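Local atomic coordinates of Lmo0325 protein (Listeria monocytogenes EGD-e, PDB entry 4RYK), a protein that probably binds DNA through a helix-turn-helix domain and acts as a transcriptional regulator of the Rgg type. Residues 80-90 and 116-124. Numbering follows the deposited sequence.
Sequences DSFWIDFVELS and RKAILHTRI
In the helical part of the chain, which by its family is probably a TPR-like Rgg C-terminal domain, Phe82 and Phe86 of helix 82-91, with Asp80 just before it, meet Arg116 and Leu120 of helix 113-132, which runs nearly parallel. The short axes are 12.0 Å apart at an angle of 6°, a wide separation bridged by large side chains. Arg116 reaches across with its chain extended from CG to NE and lies along one face of the Phe82 ring, its CD 3.9 Å from the ring centroid in a CH-pi contact. The guanidinium, turned only 15° from that ring, ends in a salt bridge: NH1 of Arg116 gives a hydrogen bond to the syn lone pair of Asp80 OD2 (2.8 Å), while the other bonds to the carboxylate are weak. Asp80 OD1 also takes the backbone N of Phe82 at 2.9 Å, an Asx turn that fixes the carboxylate just ahead of helix 82-91. Glu162 braces the same corner, pairing with Arg116 NE and accepting from Trp83 NE1.

As in TPR-like repeats, where equivalent helices run alongside each other, these two lie side by side; further along, the contact is mainly apolar. Phe86, its CG anti to the backbone N (chi1 178°), brings its ring against both Ile119 and Leu120, crossing the first at about a right angle and sliding past the second, with CZ 3.6 Å from Ile119 CG2 and CD1 3.7 Å from Leu120 CD2. Leu120 CD1 meets the edge of Phe82, and Ile119 CD1 that of the Trp83 indole at CH2. Beyond them Arg123, bent at chi2 and chi3, packs its CG 3.9 Å from Phe86 CE1; its guanidinium lies with one face over Ser90 OG, NH1 3.0 Å from OG at an angle too poor for a hydrogen bond.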
ATOM      1  N   ASP A  80     -12.339  -9.196  -5.928  1.00 64.34           N
ATOM      2  CA  ASP A  80     -11.981 -10.363  -6.729  1.00 56.74           C
ATOM      3  C   ASP A  80     -10.673 -10.875  -6.159  1.00 50.97           C
ATOM      4  O   ASP A  80      -9.672 -10.207  -6.180  1.00 48.38           O
ATOM      5  CB  ASP A  80     -11.884  -9.904  -8.189  1.00 57.22           C
ATOM      6  CG  ASP A  80     -11.278 -10.941  -9.128  1.00 56.87           C
ATOM      7  OD1 ASP A  80     -10.854 -12.028  -8.714  1.00 57.28           O
ATOM      8  OD2 ASP A  80     -11.219 -10.620 -10.321  1.00 57.83           O
ATOM      9  N   SER A  81     -10.699 -12.050  -5.565  1.00 47.44           N
ATOM     10  CA  SER A  81      -9.540 -12.553  -4.867  1.00 46.52           C
ATOM     11  C   SER A  81      -8.749 -13.548  -5.730  1.00 46.21           C
ATOM     12  O   SER A  81      -7.893 -14.298  -5.207  1.00 44.83           O
ATOM     13  CB  SER A  81     -10.032 -13.233  -3.588  1.00 52.28           C
ATOM     14  OG  SER A  81     -11.009 -14.205  -3.951  1.00 55.60           O
ATOM     15  N   PHE A  82      -8.996 -13.572  -7.055  1.00 43.67           N
ATOM     16  CA  PHE A  82      -8.288 -14.531  -7.887  1.00 42.09           C
ATOM     17  C   PHE A  82      -6.803 -14.503  -7.625  1.00 41.90           C
ATOM     18  O   PHE A  82      -6.205 -15.552  -7.358  1.00 45.99           O
ATOM     19  CB  PHE A  82      -8.538 -14.328  -9.388  1.00 42.36           C
ATOM     20  CG  PHE A  82      -7.737 -15.263 -10.247  1.00 42.14           C
ATOM     21  CD1 PHE A  82      -8.181 -16.540 -10.484  1.00 41.49           C
ATOM     22  CD2 PHE A  82      -6.505 -14.861 -10.793  1.00 39.69           C
ATOM     23  CE1 PHE A  82      -7.421 -17.421 -11.265  1.00 40.76           C
ATOM     24  CE2 PHE A  82      -5.761 -15.725 -11.556  1.00 40.44           C
ATOM     25  CZ  PHE A  82      -6.221 -17.023 -11.800  1.00 40.05           C
ATOM     26  N   TRP A  83      -6.169 -13.341  -7.725  1.00 41.52           N
ATOM     27  CA  TRP A  83      -4.688 -13.320  -7.718  1.00 41.98           C
ATOM     28  C   TRP A  83      -4.126 -13.658  -6.322  1.00 46.80           C
ATOM     29  O   TRP A  83      -3.124 -14.361  -6.197  1.00 47.53           O
ATOM     30  CB  TRP A  83      -4.126 -11.992  -8.237  1.00 40.78           C
ATOM     31  CG  TRP A  83      -4.305 -11.867  -9.733  1.00 40.23           C
ATOM     32  CD1 TRP A  83      -5.187 -11.088 -10.390  1.00 40.85           C
ATOM     33  CD2 TRP A  83      -3.610 -12.619 -10.724  1.00 39.04           C
ATOM     34  NE1 TRP A  83      -5.048 -11.278 -11.761  1.00 41.74           N
ATOM     35  CE2 TRP A  83      -4.099 -12.234 -11.968  1.00 38.77           C
ATOM     36  CE3 TRP A  83      -2.611 -13.593 -10.669  1.00 40.45           C
ATOM     37  CZ2 TRP A  83      -3.648 -12.802 -13.145  1.00 41.48           C
ATOM     38  CZ3 TRP A  83      -2.152 -14.147 -11.839  1.00 44.65           C
ATOM     39  CH2 TRP A  83      -2.660 -13.743 -13.058  1.00 44.23           C
ATOM     40  N   ILE A  84      -4.783 -13.157  -5.290  1.00 49.96           N
ATOM     41  CA  ILE A  84      -4.436 -13.529  -3.910  1.00 55.24           C
ATOM     42  C   ILE A  84      -4.506 -15.056  -3.745  1.00 54.10           C
ATOM     43  O   ILE A  84      -3.561 -15.688  -3.266  1.00 52.72           O
ATOM     44  CB  ILE A  84      -5.423 -12.902  -2.923  1.00 58.38           C
ATOM     45  CG1 ILE A  84      -5.217 -11.378  -2.856  1.00 65.55           C
ATOM     46  CG2 ILE A  84      -5.278 -13.541  -1.545  1.00 65.99           C
ATOM     47  CD1 ILE A  84      -6.467 -10.613  -2.430  1.00 72.45           C
ATOM     48  N   ASP A  85      -5.630 -15.639  -4.155  1.00 54.95           N
ATOM     49  CA  ASP A  85      -5.822 -17.091  -3.989  1.00 55.10           C
ATOM     50  C   ASP A  85      -4.815 -17.841  -4.796  1.00 55.32           C
ATOM     51  O   ASP A  85      -4.248 -18.814  -4.330  1.00 54.25           O
ATOM     52  CB  ASP A  85      -7.197 -17.525  -4.458  1.00 57.39           C
ATOM     53  CG  ASP A  85      -8.301 -16.906  -3.646  1.00 59.21           C
ATOM     54  OD1 ASP A  85      -8.014 -16.508  -2.518  1.00 55.46           O
ATOM     55  OD2 ASP A  85      -9.450 -16.804  -4.146  1.00 66.37           O
ATOM     56  N   PHE A  86      -4.585 -17.396  -6.023  1.00 49.31           N
ATOM     57  CA  PHE A  86      -3.710 -18.150  -6.909  1.00 49.46           C
ATOM     58  C   PHE A  86      -2.274 -18.168  -6.407  1.00 53.19           C
ATOM     59  O   PHE A  86      -1.552 -19.170  -6.490  1.00 58.49           O
ATOM     60  CB  PHE A  86      -3.749 -17.546  -8.320  1.00 49.01           C
ATOM     61  CG  PHE A  86      -2.832 -18.226  -9.285  1.00 50.24           C
ATOM     62  CD1 PHE A  86      -3.066 -19.556  -9.675  1.00 54.65           C
ATOM     63  CD2 PHE A  86      -1.708 -17.580  -9.770  1.00 51.71           C
ATOM     64  CE1 PHE A  86      -2.220 -20.207 -10.556  1.00 53.46           C
ATOM     65  CE2 PHE A  86      -0.859 -18.214 -10.662  1.00 53.97           C
ATOM     66  CZ  PHE A  86      -1.120 -19.528 -11.064  1.00 55.14           C
ATOM     67  N   VAL A  87      -1.844 -17.023  -5.921  1.00 51.75           N
ATOM     68  CA  VAL A  87      -0.503 -16.879  -5.390  1.00 55.94           C
ATOM     69  C   VAL A  87      -0.306 -17.759  -4.161  1.00 58.87           C
ATOM     70  O   VAL A  87       0.694 -18.468  -4.016  1.00 60.01           O
ATOM     71  CB  VAL A  87      -0.286 -15.391  -5.033  1.00 58.28           C
ATOM     72  CG1 VAL A  87       0.950 -15.177  -4.173  1.00 60.41           C
ATOM     73  CG2 VAL A  87      -0.206 -14.579  -6.318  1.00 58.17           C
ATOM     74  N   GLU A  88      -1.276 -17.725  -3.266  1.00 63.86           N
ATOM     75  CA  GLU A  88      -1.224 -18.600  -2.109  1.00 65.67           C
ATOM     76  C   GLU A  88      -1.161 -20.079  -2.506  1.00 64.65           C
ATOM     77  O   GLU A  88      -0.330 -20.812  -2.014  1.00 67.52           O
ATOM     78  CB  GLU A  88      -2.416 -18.353  -1.230  1.00 70.11           C
ATOM     79  CG  GLU A  88      -2.473 -19.334  -0.097  1.00 82.80           C
ATOM     80  CD  GLU A  88      -3.325 -18.819   1.017  1.00 95.94           C
ATOM     81  OE1 GLU A  88      -4.252 -18.041   0.701  1.00104.65           O
ATOM     82  OE2 GLU A  88      -3.060 -19.177   2.189  1.00101.30           O
ATOM     83  N   LEU A  89      -2.034 -20.519  -3.400  1.00 58.71           N
ATOM     84  CA  LEU A  89      -2.009 -21.906  -3.850  1.00 53.75           C
ATOM     85  C   LEU A  89      -0.703 -22.268  -4.562  1.00 56.43           C
ATOM     86  O   LEU A  89      -0.116 -23.311  -4.291  1.00 56.40           O
ATOM     87  CB  LEU A  89      -3.189 -22.152  -4.770  1.00 51.48           C
ATOM     88  CG  LEU A  89      -4.574 -22.004  -4.146  1.00 51.42           C
ATOM     89  CD1 LEU A  89      -5.660 -21.886  -5.192  1.00 50.95           C
ATOM     90  CD2 LEU A  89      -4.832 -23.197  -3.269  1.00 56.62           C
ATOM     91  N   SER A  90      -0.274 -21.427  -5.505  1.00 57.54           N
ATOM     92  CA  SER A  90       1.007 -21.634  -6.200  1.00 65.53           C
ATOM     93  C   SER A  90       2.132 -21.808  -5.217  1.00 69.69           C
ATOM     94  O   SER A  90       2.924 -22.748  -5.309  1.00 72.68           O
ATOM     95  CB  SER A  90       1.353 -20.433  -7.085  1.00 62.74           C
ATOM     96  OG  SER A  90       0.656 -20.573  -8.282  1.00 68.54           O
ATOM     97  N   ARG A 116      -7.363 -16.399 -17.348  1.00 41.67           N
ATOM     98  CA  ARG A 116      -7.136 -16.844 -15.969  1.00 41.09           C
ATOM     99  C   ARG A 116      -7.237 -18.330 -15.873  1.00 39.36           C
ATOM    100  O   ARG A 116      -6.422 -18.976 -15.193  1.00 40.89           O
ATOM    101  CB  ARG A 116      -8.100 -16.158 -15.021  1.00 41.67           C
ATOM    102  CG  ARG A 116      -7.724 -14.703 -14.813  1.00 39.62           C
ATOM    103  CD  ARG A 116      -8.675 -14.021 -13.850  1.00 41.64           C
ATOM    104  NE  ARG A 116      -8.317 -12.635 -13.499  1.00 40.42           N
ATOM    105  CZ  ARG A 116      -8.931 -11.976 -12.520  1.00 42.04           C
ATOM    106  NH1 ARG A 116      -9.901 -12.572 -11.831  1.00 39.51           N
ATOM    107  NH2 ARG A 116      -8.612 -10.723 -12.237  1.00 42.08           N
ATOM    108  N   LYS A 117      -8.210 -18.900 -16.559  1.00 40.25           N
ATOM    109  CA  LYS A 117      -8.326 -20.377 -16.591  1.00 41.69           C
ATOM    110  C   LYS A 117      -7.130 -21.029 -17.224  1.00 42.31           C
ATOM    111  O   LYS A 117      -6.655 -22.049 -16.738  1.00 39.97           O
ATOM    112  CB  LYS A 117      -9.575 -20.812 -17.315  1.00 47.31           C
ATOM    113  CG  LYS A 117     -10.811 -20.450 -16.522  1.00 53.50           C
ATOM    114  CD  LYS A 117     -12.068 -21.091 -17.077  1.00 64.01           C
ATOM    115  CE  LYS A 117     -12.571 -20.409 -18.322  1.00 72.09           C
ATOM    116  NZ  LYS A 117     -14.066 -20.351 -18.259  1.00 85.86           N
ATOM    117  N   ALA A 118      -6.608 -20.420 -18.286  1.00 39.72           N
ATOM    118  CA  ALA A 118      -5.426 -20.993 -18.941  1.00 41.32           C
ATOM    119  C   ALA A 118      -4.246 -20.980 -17.979  1.00 40.69           C
ATOM    120  O   ALA A 118      -3.454 -21.913 -17.905  1.00 41.43           O
ATOM    121  CB  ALA A 118      -5.112 -20.246 -20.238  1.00 40.14           C
ATOM    122  N   ILE A 119      -4.135 -19.925 -17.189  1.00 41.91           N
ATOM    123  CA  ILE A 119      -3.022 -19.843 -16.239  1.00 39.97           C
ATOM    124  C   ILE A 119      -3.096 -20.972 -15.219  1.00 39.02           C
ATOM    125  O   ILE A 119      -2.117 -21.682 -14.943  1.00 43.99           O
ATOM    126  CB  ILE A 119      -2.963 -18.442 -15.582  1.00 43.84           C
ATOM    127  CG1 ILE A 119      -2.304 -17.466 -16.573  1.00 45.16           C
ATOM    128  CG2 ILE A 119      -2.148 -18.449 -14.301  1.00 41.05           C
ATOM    129  CD1 ILE A 119      -2.598 -16.041 -16.245  1.00 51.28           C
ATOM    130  N   LEU A 120      -4.276 -21.158 -14.686  1.00 39.05           N
ATOM    131  CA  LEU A 120      -4.498 -22.195 -13.742  1.00 42.50           C
ATOM    132  C   LEU A 120      -4.231 -23.582 -14.347  1.00 44.87           C
ATOM    133  O   LEU A 120      -3.604 -24.421 -13.719  1.00 44.07           O
ATOM    134  CB  LEU A 120      -5.939 -22.111 -13.269  1.00 47.46           C
ATOM    135  CG  LEU A 120      -6.283 -21.286 -12.041  1.00 53.19           C
ATOM    136  CD1 LEU A 120      -7.793 -21.214 -11.914  1.00 57.24           C
ATOM    137  CD2 LEU A 120      -5.723 -21.913 -10.780  1.00 58.11           C
ATOM    138  N   HIS A 121      -4.769 -23.845 -15.540  1.00 46.16           N
ATOM    139  CA  HIS A 121      -4.534 -25.120 -16.178  1.00 45.70           C
ATOM    140  C   HIS A 121      -3.068 -25.368 -16.330  1.00 47.51           C
ATOM    141  O   HIS A 121      -2.610 -26.455 -16.011  1.00 50.54           O
ATOM    142  CB  HIS A 121      -5.133 -25.163 -17.567  1.00 52.00           C
ATOM    143  CG  HIS A 121      -6.553 -25.602 -17.587  1.00 56.43           C
ATOM    144  ND1 HIS A 121      -7.594 -24.746 -17.887  1.00 60.46           N
ATOM    145  CD2 HIS A 121      -7.107 -26.817 -17.365  1.00 60.62           C
ATOM    146  CE1 HIS A 121      -8.734 -25.413 -17.853  1.00 60.75           C
ATOM    147  NE2 HIS A 121      -8.464 -26.669 -17.540  1.00 66.13           N
ATOM    148  N   THR A 122      -2.312 -24.387 -16.825  1.00 48.15           N
ATOM    149  CA  THR A 122      -0.895 -24.627 -17.047  1.00 49.85           C
ATOM    150  C   THR A 122      -0.200 -24.917 -15.743  1.00 50.06           C
ATOM    151  O   THR A 122       0.722 -25.741 -15.704  1.00 50.55           O
ATOM    152  CB  THR A 122      -0.129 -23.488 -17.747  1.00 53.89           C
ATOM    153  OG1 THR A 122      -0.121 -22.305 -16.939  1.00 63.98           O
ATOM    154  CG2 THR A 122      -0.752 -23.163 -19.070  1.00 59.58           C
ATOM    155  N   ARG A 123      -0.625 -24.241 -14.683  1.00 47.74           N
ATOM    156  CA  ARG A 123       0.017 -24.403 -13.384  1.00 49.83           C
ATOM    157  C   ARG A 123      -0.314 -25.783 -12.842  1.00 47.76           C
ATOM    158  O   ARG A 123       0.536 -26.449 -12.259  1.00 47.51           O
ATOM    159  CB  ARG A 123      -0.430 -23.268 -12.439  1.00 54.17           C
ATOM    160  CG  ARG A 123       0.211 -23.222 -11.073  1.00 61.30           C
ATOM    161  CD  ARG A 123       1.720 -23.248 -11.095  1.00 67.12           C
ATOM    162  NE  ARG A 123       2.291 -21.996 -11.513  1.00 77.37           N
ATOM    163  CZ  ARG A 123       3.017 -21.197 -10.730  1.00 87.71           C
ATOM    164  NH1 ARG A 123       3.283 -21.511  -9.462  1.00 94.71           N
ATOM    165  NH2 ARG A 123       3.496 -20.076 -11.233  1.00 88.39           N
ATOM    166  N   ILE A 124      -1.526 -26.247 -13.067  1.00 45.89           N
ATOM    167  CA  ILE A 124      -1.858 -27.627 -12.635  1.00 50.62           C
ATOM    168  C   ILE A 124      -1.085 -28.704 -13.443  1.00 52.29           C
ATOM    169  O   ILE A 124      -0.576 -29.648 -12.864  1.00 54.71           O
ATOM    170  CB  ILE A 124      -3.372 -27.889 -12.676  1.00 50.34           C
ATOM    171  CG1 ILE A 124      -4.102 -27.027 -11.629  1.00 48.67           C
ATOM    172  CG2 ILE A 124      -3.684 -29.381 -12.486  1.00 51.74           C
ATOM    173  CD1 ILE A 124      -5.534 -26.699 -12.012  1.00 49.05           C
TER